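Local coordinates for protein separin (Saccharomyces cerevisiae, PDB 5U1T) that cleaves the SCC1 subunit of cohesin as a caspase-like cysteine protease at the onset of anaphase, and is held inactive by securin for most of the cell cycle, at residues Ser1044-Thr1049 with Ile1067-Leu1072; Val1134-Phe1139 with Pro1386-Leu1391; Leu1147-Glu1152 with Arg1158-Leu1163. All coordinates share one frame; numbering follows the deposited sequence.

Contact 1: Ser1044-Thr1049 with Ile1067-Leu1072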
ATOM      1  N   SER A1044      34.831  -0.650  20.404  1.00 58.00           N
ATOM      2  CA  SER A1044      36.200  -1.041  20.153  1.00 62.56           C
ATOM      3  C   SER A1044      37.061   0.130  19.763  1.00 58.24           C
ATOM      4  O   SER A1044      38.229   0.185  20.042  1.00 63.91           O
ATOM      5  CB  SER A1044      36.256  -2.141  19.116  1.00 55.78           C
ATOM      6  OG  SER A1044      35.384  -1.865  18.064  1.00 66.55           O
ATOM      7  N   LEU A1045      36.460   1.050  19.068  1.00 55.73           N
ATOM      8  CA  LEU A1045      37.108   2.294  18.668  1.00 57.37           C
ATOM      9  C   LEU A1045      37.373   3.139  19.895  1.00 55.38           C
ATOM     10  O   LEU A1045      38.305   3.919  19.954  1.00 59.01           O
ATOM     11  CB  LEU A1045      36.207   3.060  17.693  1.00 58.21           C
ATOM     12  CG  LEU A1045      36.720   3.790  16.463  1.00 62.63           C
ATOM     13  CD1 LEU A1045      37.481   2.847  15.544  1.00 67.75           C
ATOM     14  CD2 LEU A1045      35.543   4.409  15.730  1.00 63.37           C
ATOM     15  N   SER A1046      36.513   2.977  20.880  1.00 58.04           N
ATOM     16  CA  SER A1046      36.575   3.761  22.086  1.00 56.05           C
ATOM     17  C   SER A1046      37.681   3.246  23.016  1.00 60.93           C
ATOM     18  O   SER A1046      38.393   4.019  23.671  1.00 61.34           O
ATOM     19  CB  SER A1046      35.214   3.732  22.773  1.00 57.70           C
ATOM     20  OG  SER A1046      35.309   4.137  24.117  1.00 65.25           O
ATOM     21  N   SER A1047      37.834   1.932  23.060  1.00 56.73           N
ATOM     22  CA  SER A1047      38.854   1.354  23.895  1.00 59.75           C
ATOM     23  C   SER A1047      40.225   1.414  23.201  1.00 58.76           C
ATOM     24  O   SER A1047      41.246   1.520  23.868  1.00 61.01           O
ATOM     25  CB  SER A1047      38.500  -0.080  24.262  1.00 51.08           C
ATOM     26  OG  SER A1047      38.812  -0.926  23.182  1.00 62.16           O
ATOM     27  N   LEU A1048      40.256   1.352  21.875  1.00 52.27           N
ATOM     28  CA  LEU A1048      41.520   1.525  21.175  1.00 50.16           C
ATOM     29  C   LEU A1048      42.050   2.945  21.360  1.00 54.09           C
ATOM     30  O   LEU A1048      43.239   3.140  21.588  1.00 53.88           O
ATOM     31  CB  LEU A1048      41.386   1.212  19.691  1.00 50.55           C
ATOM     32  CG  LEU A1048      42.609   1.572  18.844  1.00 51.18           C
ATOM     33  CD1 LEU A1048      43.842   0.819  19.306  1.00 54.93           C
ATOM     34  CD2 LEU A1048      42.356   1.291  17.395  1.00 51.42           C
ATOM     35  N   THR A1049      41.173   3.937  21.276  1.00 53.79           N
ATOM     36  CA  THR A1049      41.592   5.313  21.468  1.00 52.49           C
ATOM     37  C   THR A1049      42.131   5.530  22.885  1.00 50.99           C
ATOM     38  O   THR A1049      43.131   6.216  23.081  1.00 52.54           O
ATOM     39  CB  THR A1049      40.433   6.293  21.168  1.00 53.39           C
ATOM     40  OG1 THR A1049      39.994   6.086  19.826  1.00 52.98           O
ATOM     41  CG2 THR A1049      40.871   7.759  21.335  1.00 49.15           C
ATOM     42  N   ILE A1067      36.875   1.936  33.521  1.00 70.69           N
ATOM     43  CA  ILE A1067      35.633   1.352  34.017  1.00 72.80           C
ATOM     44  C   ILE A1067      34.457   1.539  33.040  1.00 67.85           C
ATOM     45  O   ILE A1067      33.782   0.565  32.674  1.00 63.83           O
ATOM     46  CB  ILE A1067      35.259   1.947  35.374  1.00 73.07           C
ATOM     47  CG1 ILE A1067      36.277   1.503  36.422  1.00 75.97           C
ATOM     48  CG2 ILE A1067      33.855   1.533  35.774  1.00 68.05           C
ATOM     49  CD1 ILE A1067      36.033   2.085  37.774  1.00 75.51           C
ATOM     50  N   THR A1068      34.218   2.777  32.610  1.00 64.33           N
ATOM     51  CA  THR A1068      33.117   3.018  31.701  1.00 64.14           C
ATOM     52  C   THR A1068      33.406   2.289  30.390  1.00 66.60           C
ATOM     53  O   THR A1068      32.489   1.801  29.745  1.00 71.86           O
ATOM     54  CB  THR A1068      32.846   4.534  31.443  1.00 66.33           C
ATOM     55  OG1 THR A1068      33.621   5.000  30.339  1.00 66.23           O
ATOM     56  CG2 THR A1068      33.122   5.391  32.671  1.00 65.46           C
ATOM     57  N   ASN A1069      34.656   2.101  30.050  1.00 66.88           N
ATOM     58  CA  ASN A1069      34.948   1.391  28.834  1.00 61.56           C
ATOM     59  C   ASN A1069      34.719  -0.088  28.950  1.00 65.37           C
ATOM     60  O   ASN A1069      34.362  -0.742  28.014  1.00 64.38           O
ATOM     61  CB  ASN A1069      36.366   1.649  28.416  1.00 61.98           C
ATOM     62  CG  ASN A1069      36.473   1.930  26.961  1.00 72.85           C
ATOM     63  OD1 ASN A1069      36.526   1.022  26.166  1.00 74.06           O
ATOM     64  ND2 ASN A1069      36.472   3.182  26.601  1.00 66.73           N
ATOM     65  N   PHE A1070      34.953  -0.625  30.118  1.00 66.49           N
ATOM     66  CA  PHE A1070      34.698  -2.040  30.362  1.00 63.62           C
ATOM     67  C   PHE A1070      33.212  -2.366  30.185  1.00 64.39           C
ATOM     68  O   PHE A1070      32.853  -3.364  29.551  1.00 62.18           O
ATOM     69  CB  PHE A1070      35.155  -2.437  31.770  1.00 68.02           C
ATOM     70  CG  PHE A1070      36.458  -3.198  31.815  1.00 69.32           C
ATOM     71  CD1 PHE A1070      37.620  -2.666  31.269  1.00 66.92           C
ATOM     72  CD2 PHE A1070      36.535  -4.429  32.454  1.00 75.41           C
ATOM     73  CE1 PHE A1070      38.827  -3.364  31.337  1.00 58.71           C
ATOM     74  CE2 PHE A1070      37.756  -5.131  32.528  1.00 65.98           C
ATOM     75  CZ  PHE A1070      38.887  -4.594  31.961  1.00 61.15           C
ATOM     76  N   SER A1071      32.347  -1.526  30.742  1.00 60.94           N
ATOM     77  CA  SER A1071      30.930  -1.773  30.609  1.00 62.13           C
ATOM     78  C   SER A1071      30.415  -1.322  29.246  1.00 64.25           C
ATOM     79  O   SER A1071      29.398  -1.827  28.788  1.00 63.72           O
ATOM     80  CB  SER A1071      30.139  -1.113  31.744  1.00 66.63           C
ATOM     81  OG  SER A1071      30.550   0.211  31.995  1.00 63.71           O
ATOM     82  N   LEU A1072      31.108  -0.410  28.577  1.00 60.90           N
ATOM     83  CA  LEU A1072      30.732  -0.057  27.202  1.00 59.44           C
ATOM     84  C   LEU A1072      30.912  -1.261  26.278  1.00 64.57           C
ATOM     85  O   LEU A1072      30.086  -1.508  25.407  1.00 67.61           O
ATOM     86  CB  LEU A1072      31.555   1.126  26.684  1.00 58.88           C
ATOM     87  CG  LEU A1072      31.158   1.980  25.464  1.00 67.65           C
ATOM     88  CD1 LEU A1072      32.303   2.882  25.049  1.00 56.03           C
ATOM     89  CD2 LEU A1072      30.702   1.198  24.262  1.00 62.26           C
TER
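N1069, on segment 1067-1072, reaches across to S1046 and S1047 on segment 1044-1049 and takes part in most of the contact. Both segments are helical and run nearly antiparallel, at 153° between their N-to-C directions. The consecutive helices 1036-1054 and 1062-1072 form a helical hairpin, and this contact joins its two arms. Their axes approach to 9.8 Å here. The CA atoms of S1047 and N1069 are the nearest backbone pair, at 6.3 Å.

The polar part is one hydrogen bond. N1069 ND2 donates to S1046 OG at 2.9 Å, with a bent N-H...O angle of 140°. The hydroxyl lies somewhat out of the amide plane. With chi1 at 163°, opposite the backbone N, the S1046 hydroxyl swings toward N1069. The same amide meets S1047 with its other branch: N1069 OD1 rests beside S1047 CB and CA. With an alanine in place of N1069, S1046 OG would probably lose its donor from the facing helix and a gap would open beside S1047.

The apolar part is small. L1072, one turn on from N1069, extends its side chain toward the facing helix and brings CD1 to 3.8 Å from S1046 CB.

Other hydroxyls bond within helix 1036-1054. T1049 OG1 donates to L1045 O at 2.8 Å, and that oxygen also accepts from T1049 N. S1047 OG makes a weak bond to S1044 O, at 3.4 Å.

Further helices pack around the pair. L1045 and T1049 lean on W939 of helix 927-946 and M1022 of helix 1012-1028. S1071 meets V1118 and S1119 of helix 1111-1127. S1047 OG also makes a weak hydrogen bond to R1162 of strand 1157-1163, where the helix lies against the sheet.

Contact 2: Val1134-Phe1139 with Pro1386-Leu1391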
ATOM      1  N   VAL A1134      38.108 -12.997  35.766  1.00 65.15           N
ATOM      2  CA  VAL A1134      37.088 -12.876  34.744  1.00 59.07           C
ATOM      3  C   VAL A1134      37.761 -12.266  33.532  1.00 52.73           C
ATOM      4  O   VAL A1134      38.183 -11.121  33.549  1.00 56.11           O
ATOM      5  CB  VAL A1134      35.906 -12.032  35.205  1.00 60.16           C
ATOM      6  CG1 VAL A1134      34.695 -12.368  34.374  1.00 65.35           C
ATOM      7  CG2 VAL A1134      35.609 -12.305  36.666  1.00 60.38           C
ATOM      8  N   ILE A1135      37.896 -13.063  32.489  1.00 52.27           N
ATOM      9  CA  ILE A1135      38.707 -12.688  31.353  1.00 55.11           C
ATOM     10  C   ILE A1135      37.858 -12.672  30.084  1.00 56.98           C
ATOM     11  O   ILE A1135      37.277 -13.699  29.712  1.00 54.34           O
ATOM     12  CB  ILE A1135      39.879 -13.648  31.196  1.00 50.36           C
ATOM     13  CG1 ILE A1135      40.769 -13.553  32.433  1.00 57.47           C
ATOM     14  CG2 ILE A1135      40.657 -13.348  29.946  1.00 53.13           C
ATOM     15  CD1 ILE A1135      41.952 -14.500  32.445  1.00 53.36           C
ATOM     16  N   THR A1136      37.767 -11.511  29.435  1.00 56.82           N
ATOM     17  CA  THR A1136      37.031 -11.424  28.177  1.00 58.99           C
ATOM     18  C   THR A1136      37.979 -11.755  27.021  1.00 56.70           C
ATOM     19  O   THR A1136      39.197 -11.524  27.103  1.00 59.76           O
ATOM     20  CB  THR A1136      36.368 -10.034  27.981  1.00 58.66           C
ATOM     21  OG1 THR A1136      37.372  -9.022  27.923  1.00 65.99           O
ATOM     22  CG2 THR A1136      35.471  -9.704  29.158  1.00 61.26           C
ATOM     23  N   ILE A1137      37.413 -12.370  25.991  1.00 54.89           N
ATOM     24  CA  ILE A1137      38.109 -12.705  24.753  1.00 54.87           C
ATOM     25  C   ILE A1137      37.248 -12.183  23.600  1.00 60.15           C
ATOM     26  O   ILE A1137      36.094 -12.612  23.383  1.00 59.89           O
ATOM     27  CB  ILE A1137      38.354 -14.224  24.590  1.00 52.75           C
ATOM     28  CG1 ILE A1137      39.024 -14.801  25.832  1.00 53.81           C
ATOM     29  CG2 ILE A1137      39.163 -14.521  23.332  1.00 48.41           C
ATOM     30  CD1 ILE A1137      39.391 -16.257  25.696  1.00 53.40           C
ATOM     31  N   ASP A1138      37.798 -11.230  22.871  1.00 61.95           N
ATOM     32  CA  ASP A1138      37.004 -10.509  21.902  1.00 62.75           C
ATOM     33  C   ASP A1138      37.847 -10.268  20.673  1.00 63.18           C
ATOM     34  O   ASP A1138      39.063 -10.483  20.681  1.00 60.56           O
ATOM     35  CB  ASP A1138      36.492  -9.193  22.491  1.00 59.88           C
ATOM     36  CG  ASP A1138      35.054  -8.915  22.122  1.00 75.67           C
ATOM     37  OD1 ASP A1138      34.698  -9.065  20.912  1.00 80.50           O
ATOM     38  OD2 ASP A1138      34.267  -8.568  23.050  1.00 75.21           O
ATOM     39  N   PHE A1139      37.192  -9.850  19.602  1.00 63.04           N
ATOM     40  CA  PHE A1139      37.912  -9.596  18.378  1.00 60.41           C
ATOM     41  C   PHE A1139      37.617  -8.189  17.918  1.00 61.91           C
ATOM     42  O   PHE A1139      36.474  -7.736  18.006  1.00 67.37           O
ATOM     43  CB  PHE A1139      37.532 -10.618  17.331  1.00 62.57           C
ATOM     44  CG  PHE A1139      38.069 -10.313  15.979  1.00 67.54           C
ATOM     45  CD1 PHE A1139      39.433 -10.249  15.761  1.00 63.00           C
ATOM     46  CD2 PHE A1139      37.207 -10.108  14.912  1.00 63.98           C
ATOM     47  CE1 PHE A1139      39.929  -9.985  14.507  1.00 62.39           C
ATOM     48  CE2 PHE A1139      37.700  -9.844  13.655  1.00 61.60           C
ATOM     49  CZ  PHE A1139      39.059  -9.784  13.452  1.00 63.69           C
ATOM     50  N   PRO A1386      28.391 -15.356  28.594  1.00 64.71           N
ATOM     51  CA  PRO A1386      28.288 -14.458  27.433  1.00 57.37           C
ATOM     52  C   PRO A1386      28.454 -12.962  27.749  1.00 57.18           C
ATOM     53  O   PRO A1386      28.681 -12.203  26.808  1.00 63.22           O
ATOM     54  CB  PRO A1386      26.882 -14.752  26.896  1.00 61.83           C
ATOM     55  CG  PRO A1386      26.115 -15.262  28.068  1.00 60.55           C
ATOM     56  CD  PRO A1386      27.096 -15.973  28.946  1.00 61.88           C
ATOM     57  N   SER A1387      28.383 -12.549  29.016  1.00 59.36           N
ATOM     58  CA  SER A1387      28.560 -11.134  29.373  1.00 56.82           C
ATOM     59  C   SER A1387      28.695 -10.878  30.886  1.00 55.04           C
ATOM     60  O   SER A1387      28.334 -11.726  31.692  1.00 57.49           O
ATOM     61  CB  SER A1387      27.379 -10.325  28.840  1.00 57.89           C
ATOM     62  OG  SER A1387      26.201 -10.663  29.548  1.00 58.50           O
ATOM     63  N   TYR A1388      29.171  -9.697  31.278  1.00 54.35           N
ATOM     64  CA  TYR A1388      29.249  -9.345  32.705  1.00 56.60           C
ATOM     65  C   TYR A1388      27.884  -9.336  33.380  1.00 63.79           C
ATOM     66  O   TYR A1388      27.763  -9.662  34.574  1.00 67.41           O
ATOM     67  CB  TYR A1388      29.887  -7.967  32.923  1.00 58.64           C
ATOM     68  CG  TYR A1388      31.343  -7.854  32.557  1.00 61.91           C
ATOM     69  CD1 TYR A1388      32.164  -8.971  32.539  1.00 61.98           C
ATOM     70  CD2 TYR A1388      31.895  -6.624  32.221  1.00 63.27           C
ATOM     71  CE1 TYR A1388      33.494  -8.873  32.197  1.00 66.46           C
ATOM     72  CE2 TYR A1388      33.224  -6.514  31.875  1.00 69.86           C
ATOM     73  CZ  TYR A1388      34.022  -7.644  31.866  1.00 63.82           C
ATOM     74  OH  TYR A1388      35.355  -7.551  31.523  1.00 70.29           O
ATOM     75  N   VAL A1389      26.863  -8.931  32.625  1.00 64.94           N
ATOM     76  CA  VAL A1389      25.523  -8.809  33.180  1.00 64.54           C
ATOM     77  C   VAL A1389      24.947 -10.191  33.466  1.00 61.06           C
ATOM     78  O   VAL A1389      24.243 -10.381  34.460  1.00 67.87           O
ATOM     79  CB  VAL A1389      24.572  -8.017  32.244  1.00 65.26           C
ATOM     80  CG1 VAL A1389      23.153  -7.998  32.817  1.00 61.76           C
ATOM     81  CG2 VAL A1389      25.081  -6.586  32.034  1.00 64.21           C
ATOM     82  N   CYS A1390      25.267 -11.159  32.616  1.00 52.11           N
ATOM     83  CA  CYS A1390      24.794 -12.519  32.834  1.00 57.44           C
ATOM     84  C   CYS A1390      25.522 -13.192  34.018  1.00 67.54           C
ATOM     85  O   CYS A1390      24.897 -13.833  34.882  1.00 64.67           O
ATOM     86  CB  CYS A1390      24.966 -13.359  31.565  1.00 54.21           C
ATOM     87  SG  CYS A1390      24.503 -15.090  31.811  1.00 64.12           S
ATOM     88  N   LEU A1391      26.843 -13.042  34.046  1.00 67.11           N
ATOM     89  CA  LEU A1391      27.624 -13.536  35.150  1.00 65.76           C
ATOM     90  C   LEU A1391      27.086 -12.954  36.460  1.00 66.44           C
ATOM     91  O   LEU A1391      26.801 -13.701  37.403  1.00 65.59           O
ATOM     92  CB  LEU A1391      29.109 -13.194  34.962  1.00 69.00           C
ATOM     93  CG  LEU A1391      30.045 -13.681  36.074  1.00 65.73           C
ATOM     94  CD1 LEU A1391      29.965 -15.198  36.222  1.00 58.67           C
ATOM     95  CD2 LEU A1391      31.489 -13.218  35.845  1.00 64.51           C
TER
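V1134 and Y1388 have their CA atoms 8.8 Å apart, so strand 1134-1139 and the segment 1386-1391 meet through side chains alone. No hydrogen bond crosses between them. Segment 1386-1391 turns into a helix at Y1388. S1387 is its N-cap: S1387 OG accepts from C1390 N at 3.2 Å. The chain then turns so that Y1388 and L1391, on the first turn, meet the strand.

V1134 and T1136, two positions apart, both present methyl groups to this turn. V1134 CG1 and L1391 CD2 meet tip to tip at 3.6 Å. The valine places CG1 there by setting it anti to the backbone N (chi1 -158°). V1134 CG1 also lies 4.3 Å from Y1388 CE1, obliquely to the ring. T1136 crosses the tyrosine at about a right angle. Its methyl CG2 is 3.7 Å from Y1388 CZ and packs by the hydroxyl end of the ring. The contact is buried and mainly apolar.

Y1388 has further partners. Its backbone N bonds to D1074, and its ring makes a cation-pi contact with R1077 of helix 1075-1088. Strand 1132-1139 lies between strands 1146-1152 and 1353-1362 in the mixed sheet. Strand 1353-1362 also faces this helix start, with V1361 against Y1388 and F1359 against L1391. Helix 1388-1397 therefore packs across two neighbouring parallel strands.

Contact 3: Leu1147-Glu1152 with Arg1158-Leu1163; sequences LLSKLE and RTHLRL
L1148 and L1161 form a hydrogen-bonded pair in an antiparallel beta hairpin made of strands 1146-1152 and 1157-1163. L1148 N donates to L1161 O at 3.1 Å, and L1161 N donates back to L1148 O at 2.8 Å. K1150 and T1159 form the second such pair. K1150 N gives to T1159 O at 2.8 Å, and T1159 N gives to K1150 O at 3.2 Å.

The residues of the non-hydrogen-bonded pairs turn their backbone groups to the outer neighbours. L1147, S1149 and L1151 have backbone bonds to strand 1132-1139, while H1160 and R1162 bond to strand 960-962.

H1160 CG stands opposite the backbone N (chi1 156°), which brings ND1 across to the partner strand. There ND1 hydrogen-bonds with S1149 OG at 2.9 Å; either could be the donor. The hydroxyl sits at the ring edge, near its plane. A proton on ND1 could also make a weak, bent bond (118°) to L1148 O. R1158 makes a salt bridge to E1063, and E1152 one to R1157.

On the face of L1148, its CD1 packs beside L1161 CD1 and meets L1163, which crosses it at about a right angle. K1150, on the same face, makes a cation-pi contact with F1244. On the other face, L1147 and R1162 lie side by side. L1147 CD2 sits over the centre of one face of the R1162 guanidinium, 3.5 Å from CZ.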
ATOM      1  N   LEU A1147      41.617  -9.265  21.677  1.00 57.47           N
ATOM      2  CA  LEU A1147      41.351  -8.346  22.766  1.00 52.61           C
ATOM      3  C   LEU A1147      41.094  -9.107  24.042  1.00 59.20           C
ATOM      4  O   LEU A1147      40.095  -9.810  24.155  1.00 63.18           O
ATOM      5  CB  LEU A1147      40.140  -7.467  22.458  1.00 58.63           C
ATOM      6  CG  LEU A1147      40.131  -6.500  21.282  1.00 58.37           C
ATOM      7  CD1 LEU A1147      38.837  -5.727  21.330  1.00 57.55           C
ATOM      8  CD2 LEU A1147      41.326  -5.563  21.336  1.00 59.02           C
ATOM      9  N   LEU A1148      41.986  -8.949  25.010  1.00 56.91           N
ATOM     10  CA  LEU A1148      41.820  -9.563  26.311  1.00 55.00           C
ATOM     11  C   LEU A1148      41.555  -8.497  27.376  1.00 57.58           C
ATOM     12  O   LEU A1148      42.137  -7.424  27.343  1.00 55.26           O
ATOM     13  CB  LEU A1148      43.067 -10.374  26.669  1.00 56.79           C
ATOM     14  CG  LEU A1148      43.616 -11.310  25.592  1.00 56.57           C
ATOM     15  CD1 LEU A1148      44.821 -12.070  26.121  1.00 53.67           C
ATOM     16  CD2 LEU A1148      42.541 -12.275  25.124  1.00 54.08           C
ATOM     17  N   SER A1149      40.670  -8.791  28.316  1.00 60.63           N
ATOM     18  CA  SER A1149      40.550  -7.971  29.516  1.00 58.32           C
ATOM     19  C   SER A1149      40.428  -8.899  30.692  1.00 55.25           C
ATOM     20  O   SER A1149      40.046 -10.054  30.534  1.00 56.52           O
ATOM     21  CB  SER A1149      39.342  -7.041  29.449  1.00 60.44           C
ATOM     22  OG  SER A1149      39.467  -6.154  28.360  1.00 62.49           O
ATOM     23  N   LYS A1150      40.752  -8.402  31.872  1.00 54.64           N
ATOM     24  CA  LYS A1150      40.726  -9.242  33.053  1.00 56.09           C
ATOM     25  C   LYS A1150      40.187  -8.437  34.203  1.00 55.59           C
ATOM     26  O   LYS A1150      40.435  -7.242  34.320  1.00 51.68           O
ATOM     27  CB  LYS A1150      42.111  -9.793  33.403  1.00 55.64           C
ATOM     28  CG  LYS A1150      42.087 -10.919  34.427  1.00 53.76           C
ATOM     29  CD  LYS A1150      43.389 -10.985  35.231  1.00 63.13           C
ATOM     30  CE  LYS A1150      44.609 -11.198  34.343  1.00 57.25           C
ATOM     31  NZ  LYS A1150      45.912 -10.791  34.965  1.00 61.63           N
ATOM     32  N   LEU A1151      39.438  -9.116  35.052  1.00 59.12           N
ATOM     33  CA  LEU A1151      38.788  -8.491  36.177  1.00 60.91           C
ATOM     34  C   LEU A1151      39.090  -9.316  37.421  1.00 67.88           C
ATOM     35  O   LEU A1151      38.605 -10.435  37.559  1.00 61.11           O
ATOM     36  CB  LEU A1151      37.300  -8.403  35.907  1.00 65.87           C
ATOM     37  CG  LEU A1151      36.488  -7.369  36.662  1.00 75.67           C
ATOM     38  CD1 LEU A1151      35.367  -6.845  35.767  1.00 73.86           C
ATOM     39  CD2 LEU A1151      35.940  -7.967  37.955  1.00 75.44           C
ATOM     40  N   GLU A1152      39.927  -8.775  38.302  1.00 62.71           N
ATOM     41  CA  GLU A1152      40.312  -9.473  39.524  1.00 66.05           C
ATOM     42  C   GLU A1152      39.581  -8.876  40.722  1.00 65.81           C
ATOM     43  O   GLU A1152      40.072  -7.934  41.336  1.00 62.08           O
ATOM     44  CB  GLU A1152      41.832  -9.409  39.737  1.00 61.61           C
ATOM     45  CG  GLU A1152      42.658 -10.155  38.696  1.00 57.99           C
ATOM     46  CD  GLU A1152      44.075  -9.587  38.540  1.00 63.63           C
ATOM     47  OE1 GLU A1152      44.228  -8.454  38.030  1.00 58.40           O
ATOM     48  OE2 GLU A1152      45.046 -10.277  38.924  1.00 65.22           O
ATOM     49  N   ARG A1158      41.805  -4.038  37.257  1.00 63.96           N
ATOM     50  CA  ARG A1158      41.259  -4.105  35.926  1.00 61.64           C
ATOM     51  C   ARG A1158      42.341  -3.894  34.921  1.00 61.07           C
ATOM     52  O   ARG A1158      42.948  -2.857  34.898  1.00 60.25           O
ATOM     53  CB  ARG A1158      40.304  -2.956  35.746  1.00 63.53           C
ATOM     54  CG  ARG A1158      38.867  -3.343  35.538  1.00 74.27           C
ATOM     55  CD  ARG A1158      37.994  -2.125  35.717  1.00 77.19           C
ATOM     56  NE  ARG A1158      36.889  -2.383  36.617  1.00 82.53           N
ATOM     57  CZ  ARG A1158      36.660  -1.687  37.710  1.00 81.80           C
ATOM     58  NH1 ARG A1158      35.636  -1.979  38.473  1.00 85.67           N
ATOM     59  NH2 ARG A1158      37.453  -0.695  38.032  1.00 79.85           N
ATOM     60  N   THR A1159      42.562  -4.855  34.052  1.00 59.33           N
ATOM     61  CA  THR A1159      43.600  -4.699  33.041  1.00 58.65           C
ATOM     62  C   THR A1159      43.115  -5.234  31.711  1.00 56.71           C
ATOM     63  O   THR A1159      42.204  -6.045  31.651  1.00 57.51           O
ATOM     64  CB  THR A1159      44.913  -5.406  33.447  1.00 54.30           C
ATOM     65  OG1 THR A1159      44.702  -6.816  33.520  1.00 56.67           O
ATOM     66  CG2 THR A1159      45.364  -4.925  34.806  1.00 60.50           C
ATOM     67  N   HIS A1160      43.736  -4.785  30.637  1.00 55.81           N
ATOM     68  CA  HIS A1160      43.239  -5.088  29.304  1.00 55.95           C
ATOM     69  C   HIS A1160      44.421  -5.061  28.368  1.00 54.37           C
ATOM     70  O   HIS A1160      45.330  -4.296  28.606  1.00 55.05           O
ATOM     71  CB  HIS A1160      42.174  -4.061  28.909  1.00 58.22           C
ATOM     72  CG  HIS A1160      41.995  -3.893  27.432  1.00 60.99           C
ATOM     73  ND1 HIS A1160      41.304  -4.795  26.654  1.00 55.91           N
ATOM     74  CD2 HIS A1160      42.410  -2.915  26.591  1.00 59.85           C
ATOM     75  CE1 HIS A1160      41.305  -4.385  25.398  1.00 54.91           C
ATOM     76  NE2 HIS A1160      41.969  -3.247  25.331  1.00 58.42           N
ATOM     77  N   LEU A1161      44.460  -5.889  27.331  1.00 51.15           N
ATOM     78  CA  LEU A1161      45.540  -5.712  26.368  1.00 53.71           C
ATOM     79  C   LEU A1161      45.188  -6.065  24.929  1.00 56.55           C
ATOM     80  O   LEU A1161      44.347  -6.912  24.687  1.00 58.37           O
ATOM     81  CB  LEU A1161      46.783  -6.494  26.817  1.00 55.19           C
ATOM     82  CG  LEU A1161      46.753  -7.921  27.335  1.00 61.17           C
ATOM     83  CD1 LEU A1161      46.325  -8.823  26.205  1.00 62.87           C
ATOM     84  CD2 LEU A1161      48.124  -8.313  27.851  1.00 59.17           C
ATOM     85  N   ARG A1162      45.830  -5.400  23.969  1.00 56.93           N
ATOM     86  CA  ARG A1162      45.485  -5.576  22.558  1.00 55.41           C
ATOM     87  C   ARG A1162      46.571  -6.355  21.850  1.00 54.25           C
ATOM     88  O   ARG A1162      47.730  -5.961  21.849  1.00 58.38           O
ATOM     89  CB  ARG A1162      45.265  -4.222  21.874  1.00 53.92           C
ATOM     90  CG  ARG A1162      44.250  -3.358  22.573  1.00 55.22           C
ATOM     91  CD  ARG A1162      43.917  -2.108  21.779  1.00 65.56           C
ATOM     92  NE  ARG A1162      42.469  -1.958  21.612  1.00 66.66           N
ATOM     93  CZ  ARG A1162      41.828  -2.241  20.476  1.00 69.07           C
ATOM     94  NH1 ARG A1162      42.529  -2.669  19.422  1.00 62.71           N
ATOM     95  NH2 ARG A1162      40.492  -2.100  20.391  1.00 67.81           N
ATOM     96  N   LEU A1163      46.189  -7.475  21.250  1.00 58.93           N
ATOM     97  CA  LEU A1163      47.143  -8.356  20.578  1.00 59.03           C
ATOM     98  C   LEU A1163      46.951  -8.284  19.074  1.00 63.14           C
ATOM     99  O   LEU A1163      45.871  -8.585  18.577  1.00 70.43           O
ATOM    100  CB  LEU A1163      46.978  -9.795  21.068  1.00 61.51           C
ATOM    101  CG  LEU A1163      46.868  -9.946  22.590  1.00 61.35           C
ATOM    102  CD1 LEU A1163      46.501 -11.357  22.983  1.00 60.43           C
ATOM    103  CD2 LEU A1163      48.171  -9.536  23.232  1.00 60.24           C
TER

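In the fold
The three contacts form one cluster on the same side of the chain's centre. Contact 3 lies about 11 Å, centre to centre, from each of the other two, and contacts 1 and 2 are about 14 Å apart. Contact 1 closes first along the chain. Contact 3 is nested inside the long loop closed by contact 2. Contacts 2 and 3 share one mixed sheet, where strands 1132-1139 and 1146-1152 are neighbours. Contact 1 supplies helices that pack on this sheet: F1070 touches both S1149 and Y1388. The cluster thus joins helices 1036-1054 and 1062-1072 to strands of the peptidase C50 region, away from the probable catalytic C1497.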